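Local atomic coordinates of alternansucrase (Leuconostoc mesenteroides, PDB entry 6HVG), a protein that belongs to glycosyl hydrolase family 70, whose enzyme part is related to the TIM barrels, and also carries a series of choline-binding and cell-wall-binding repeats. Residues K275-A280 with G284-N289; Q249-D252 with Y257-Q260. One frame throughout, in Å; residues are numbered along the deposited sequence.

Contact 1: residues K275-A280 with G284-N289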
loop_
_atom_site.group_PDB
_atom_site.type_symbol
_atom_site.label_atom_id
_atom_site.label_comp_id
_atom_site.label_asym_id
_atom_site.label_seq_id
_atom_site.Cartn_x
_atom_site.Cartn_y
_atom_site.Cartn_z
ATOM N N LYS A 275 8.334 -56.821 9.345
ATOM C CA LYS A 275 7.677 -55.915 8.409
ATOM C C LYS A 275 8.631 -54.876 7.804
ATOM O O LYS A 275 9.806 -54.733 8.192
ATOM C CB LYS A 275 6.533 -55.185 9.151
ATOM C CG LYS A 275 5.854 -56.082 10.192
ATOM C CD LYS A 275 4.426 -55.726 10.527
ATOM C CE LYS A 275 3.884 -56.677 11.594
ATOM N NZ LYS A 275 2.408 -56.537 11.746
ATOM N N ARG A 276 8.080 -54.149 6.842
ATOM C CA ARG A 276 8.763 -53.060 6.139
ATOM C C ARG A 276 7.908 -51.795 6.117
ATOM O O ARG A 276 6.852 -51.812 5.524
ATOM C CB ARG A 276 9.016 -53.513 4.706
ATOM C CG ARG A 276 9.760 -52.510 3.832
ATOM C CD ARG A 276 10.312 -53.213 2.607
ATOM N NE ARG A 276 11.064 -52.315 1.736
ATOM C CZ ARG A 276 12.322 -51.944 1.928
ATOM N NH1 ARG A 276 13.009 -52.367 2.984
ATOM N NH2 ARG A 276 12.896 -51.131 1.054
ATOM N N ILE A 277 8.343 -50.726 6.781
ATOM C CA ILE A 277 7.516 -49.541 6.944
ATOM C C ILE A 277 8.164 -48.303 6.351
ATOM O O ILE A 277 9.347 -48.064 6.558
ATOM C CB ILE A 277 7.329 -49.232 8.446
ATOM C CG1 ILE A 277 6.720 -50.420 9.186
ATOM C CG2 ILE A 277 6.450 -48.001 8.668
ATOM C CD1 ILE A 277 6.906 -50.376 10.689
ATOM N N TYR A 278 7.379 -47.474 5.690
ATOM C CA TYR A 278 7.900 -46.237 5.158
ATOM C C TYR A 278 7.622 -45.156 6.179
ATOM O O TYR A 278 6.551 -45.133 6.803
ATOM C CB TYR A 278 7.245 -45.886 3.832
ATOM C CG TYR A 278 7.928 -44.756 3.115
ATOM C CD1 TYR A 278 7.551 -43.419 3.306
ATOM C CD2 TYR A 278 8.967 -45.021 2.250
ATOM C CE1 TYR A 278 8.200 -42.391 2.627
ATOM C CE2 TYR A 278 9.625 -44.006 1.575
ATOM C CZ TYR A 278 9.230 -42.702 1.756
ATOM O OH TYR A 278 9.876 -41.719 1.073
ATOM N N PHE A 279 8.588 -44.260 6.348
ATOM C CA PHE A 279 8.440 -43.152 7.271
ATOM C C PHE A 279 8.515 -41.844 6.528
ATOM O O PHE A 279 9.369 -41.675 5.655
ATOM C CB PHE A 279 9.516 -43.213 8.343
ATOM C CG PHE A 279 9.422 -44.433 9.200
ATOM C CD1 PHE A 279 8.647 -44.412 10.334
ATOM C CD2 PHE A 279 10.078 -45.609 8.853
ATOM C CE1 PHE A 279 8.525 -45.534 11.119
ATOM C CE2 PHE A 279 9.968 -46.742 9.641
ATOM C CZ PHE A 279 9.180 -46.705 10.777
ATOM N N ALA A 280 7.636 -40.913 6.883
ATOM C CA ALA A 280 7.465 -39.672 6.131
ATOM C C ALA A 280 8.682 -38.723 6.153
ATOM O O ALA A 280 9.461 -38.731 7.104
ATOM C CB ALA A 280 6.243 -38.943 6.640
ATOM N N GLY A 284 8.425 -37.949 9.867
ATOM C CA GLY A 284 8.976 -39.251 10.209
ATOM C C GLY A 284 7.914 -40.237 10.624
ATOM O O GLY A 284 8.240 -41.287 11.130
ATOM N N ASN A 285 6.640 -39.916 10.380
ATOM C CA ASN A 285 5.535 -40.787 10.789
ATOM C C ASN A 285 5.269 -41.898 9.779
ATOM O O ASN A 285 5.459 -41.720 8.573
ATOM C CB ASN A 285 4.267 -39.956 10.983
ATOM C CG ASN A 285 4.440 -38.847 12.007
ATOM O OD1 ASN A 285 5.276 -38.923 12.899
ATOM N ND2 ASN A 285 3.632 -37.820 11.897
ATOM N N ALA A 286 4.856 -43.060 10.285
ATOM C CA ALA A 286 4.556 -44.204 9.435
ATOM C C ALA A 286 3.385 -43.897 8.521
ATOM O O ALA A 286 2.389 -43.338 8.968
ATOM C CB ALA A 286 4.252 -45.430 10.277
ATOM N N VAL A 287 3.532 -44.254 7.248
ATOM C CA VAL A 287 2.513 -44.019 6.247
ATOM C C VAL A 287 2.593 -45.079 5.177
ATOM O O VAL A 287 3.642 -45.682 4.947
ATOM C CB VAL A 287 2.661 -42.652 5.575
ATOM C CG1 VAL A 287 2.343 -41.534 6.551
ATOM C CG2 VAL A 287 4.068 -42.487 4.992
ATOM N N ALA A 288 1.463 -45.300 4.529
ATOM C CA ALA A 288 1.409 -46.209 3.419
ATOM C C ALA A 288 2.275 -45.642 2.285
ATOM O O ALA A 288 2.315 -44.422 2.029
ATOM C CB ALA A 288 -0.029 -46.408 2.952
ATOM N N ASN A 289 2.964 -46.542 1.602
ATOM C CA ASN A 289 3.778 -46.157 0.477
ATOM C C ASN A 289 3.924 -47.315 -0.474
ATOM O O ASN A 289 3.678 -48.484 -0.135
ATOM C CB ASN A 289 5.157 -45.688 0.946
ATOM C CG ASN A 289 5.808 -44.696 -0.002
ATOM O OD1 ASN A 289 5.126 -43.905 -0.656
ATOM N ND2 ASN A 289 7.126 -44.740 -0.089
#
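Tyr278 and Val287 meet across a short beta hairpin within a choline-binding repeat. Val287 N donates to Tyr278 O at 3.2 Å, and the bond is fairly straight, with 160° at the hydrogen. The same carbonyl oxygen also takes a CA-H...O contact from Ala286 CA at 3.4 Å. Closer to the turn, Ala280 N is satisfied by Asn285 O at 2.9 Å. The oxygen of Ala280 receives a weak, bent bond from Gly284 N at 3.1 Å. Phe279 and Ala286 form a non-hydrogen-bonded antiparallel pair, and the backbone of Phe279 bonds to Gly268 instead. Near this pair, Ile277 CG2 meets Ala286 CB at 3.7 Å and also lies over one face of the Phe279 ring. With CG anti to the backbone N (chi1 -169°), Tyr278 puts one face of its ring under Asn289. The Asn289 amide is turned 49° from the ring plane. A second ring, that of Phe269, meets Tyr278 edge-to-face. Val287 CG2 comes in near the plane of the Tyr278 ring, 4.0 Å from CD1. Both asparagines of 284-289 have side-chain oxygens that are satisfied by other parts of the chain. Asn285 OD1 accepts from Gln256 NE2, and Asn289 OD1 from Val315 N. The other amide atom of Asn289, ND2, sits 2.9 Å above the plane of the Tyr278 ring, offset toward the rim.

Contact 2: residues Q249-D252 with Y257-Q260; sequences QTID and YFNQ
Phe258 turns its ring toward Gln249 and Ile251 by setting CG beside its own backbone N, anti to the carbonyl carbon (chi1 -72°). Ile251 answers with an extended branch, CD1 being anti to CA (chi2 -172°). The contact joins the first strand of a small two-stranded antiparallel hairpin, 249-251 and 254-256, to the residues that follow its second strand. It belongs to a choline-binding repeat. Gln249 and Ile251 are two apart on their strand, so both point to the side where Phe258 lies. Between them, the side chain of Thr250 packs on Leu255. Gln249 uses its aliphatic part here, and CG stands 4.2 Å from Phe258 CD1. Its amide has another role, with NE2 donating to Ile246 O. No hydrogen bond crosses the contact, and the area buried is small, about 118 Å². The backbones are held by neighbouring residues instead: Gln249 pairs with Gln256, and Phe258 with Gly247. The side chain of Tyr257 starts away from the strand and packs on Ile265 and Val272. Tyr237, from strand 235-238, touches both Ile251 and Phe258. This adds an aromatic side chain to the small apolar cluster. Gln264 also touches the Phe258 side chain. The isoleucine approaches this ring obliquely, with Ile251 CD1 4.4 Å from Phe258 CE1.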
loop_
_atom_site.group_PDB
_atom_site.type_symbol
_atom_site.label_atom_id
_atom_site.label_comp_id
_atom_site.label_asym_id
_atom_site.label_seq_id
_atom_site.Cartn_x
_atom_site.Cartn_y
_atom_site.Cartn_z
ATOM N N GLN A 249 9.300 -46.860 17.805
ATOM C CA GLN A 249 8.711 -46.175 18.941
ATOM C C GLN A 249 7.393 -45.528 18.548
ATOM O O GLN A 249 7.221 -45.114 17.412
ATOM C CB GLN A 249 9.656 -45.071 19.411
ATOM C CG GLN A 249 10.997 -45.559 19.926
ATOM C CD GLN A 249 10.848 -46.457 21.121
ATOM O OE1 GLN A 249 10.010 -46.234 21.973
ATOM N NE2 GLN A 249 11.625 -47.496 21.170
ATOM N N THR A 250 6.482 -45.404 19.502
ATOM C CA THR A 250 5.268 -44.650 19.274
ATOM C C THR A 250 5.313 -43.422 20.153
ATOM O O THR A 250 5.479 -43.554 21.343
ATOM C CB THR A 250 4.001 -45.488 19.539
ATOM O OG1 THR A 250 4.174 -46.806 18.990
ATOM C CG2 THR A 250 2.782 -44.826 18.897
ATOM N N ILE A 251 5.168 -42.237 19.567
ATOM C CA ILE A 251 5.241 -40.986 20.312
ATOM C C ILE A 251 4.040 -40.123 19.954
ATOM O O ILE A 251 3.722 -39.958 18.769
ATOM C CB ILE A 251 6.535 -40.213 19.991
ATOM C CG1 ILE A 251 7.752 -41.153 20.091
ATOM C CG2 ILE A 251 6.689 -39.007 20.913
ATOM C CD1 ILE A 251 9.095 -40.455 19.992
ATOM N N ASP A 252 3.365 -39.585 20.975
ATOM C CA ASP A 252 2.149 -38.793 20.773
ATOM C C ASP A 252 1.249 -39.521 19.783
ATOM O O ASP A 252 0.661 -38.895 18.905
ATOM C CB ASP A 252 2.468 -37.393 20.220
ATOM C CG ASP A 252 3.529 -36.656 21.024
ATOM O OD1 ASP A 252 3.506 -36.712 22.275
ATOM O OD2 ASP A 252 4.396 -36.012 20.393
ATOM N N TYR A 257 10.760 -44.643 13.636
ATOM C CA TYR A 257 11.930 -45.532 13.753
ATOM C C TYR A 257 13.204 -44.772 14.065
ATOM O O TYR A 257 13.408 -43.670 13.588
ATOM C CB TYR A 257 12.146 -46.337 12.483
ATOM C CG TYR A 257 13.228 -47.354 12.696
ATOM C CD1 TYR A 257 12.974 -48.474 13.456
ATOM C CD2 TYR A 257 14.511 -47.182 12.186
ATOM C CE1 TYR A 257 13.943 -49.421 13.689
ATOM C CE2 TYR A 257 15.490 -48.119 12.419
ATOM C CZ TYR A 257 15.194 -49.236 13.165
ATOM O OH TYR A 257 16.199 -50.143 13.409
ATOM N N PHE A 258 14.076 -45.348 14.883
ATOM C CA PHE A 258 15.351 -44.685 15.168
ATOM C C PHE A 258 16.526 -45.643 14.961
ATOM O O PHE A 258 16.486 -46.797 15.377
ATOM C CB PHE A 258 15.344 -44.149 16.596
ATOM C CG PHE A 258 14.450 -42.963 16.794
ATOM C CD1 PHE A 258 13.132 -43.115 17.200
ATOM C CD2 PHE A 258 14.921 -41.694 16.589
ATOM C CE1 PHE A 258 12.296 -42.015 17.355
ATOM C CE2 PHE A 258 14.089 -40.578 16.762
ATOM C CZ PHE A 258 12.774 -40.742 17.155
ATOM N N ASN A 259 17.592 -45.167 14.333
ATOM C CA ASN A 259 18.748 -46.017 14.094
ATOM C C ASN A 259 19.501 -46.290 15.392
ATOM O O ASN A 259 19.213 -45.696 16.431
ATOM C CB ASN A 259 19.645 -45.417 13.007
ATOM C CG ASN A 259 20.478 -44.244 13.474
ATOM O OD1 ASN A 259 20.505 -43.887 14.648
ATOM N ND2 ASN A 259 21.169 -43.630 12.532
ATOM N N GLN A 260 20.475 -47.180 15.333
ATOM C CA GLN A 260 21.157 -47.621 16.535
ATOM C C GLN A 260 21.918 -46.496 17.253
ATOM O O GLN A 260 22.311 -46.665 18.406
ATOM C CB GLN A 260 22.100 -48.773 16.210
ATOM C CG GLN A 260 21.441 -50.012 15.610
ATOM C CD GLN A 260 22.474 -51.079 15.299
ATOM O OE1 GLN A 260 23.638 -50.766 15.000
ATOM N NE2 GLN A 260 22.069 -52.347 15.389
#

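Contacts 1 and 2 follow one another along the chain, and all four segments fall in one choline-binding repeat. Their centres are 12 Å apart. They touch directly where Phe279 CZ of contact 1 packs 3.4 Å from Tyr257 CB of contact 2. A backbone hydrogen bond between Ala286 and Leu255 also ties the hairpin of contact 1 to the strand that runs between the segments of contact 2. Contact 1 has three backbone bonds, one of them weak, whereas contact 2 has no hydrogen bond. Both lie far out, with centres about 47 and 49 Å from the centre of the chain. Neither includes a calcium ligand, these being Glu575, Asp581, Asn625 and Asp1159.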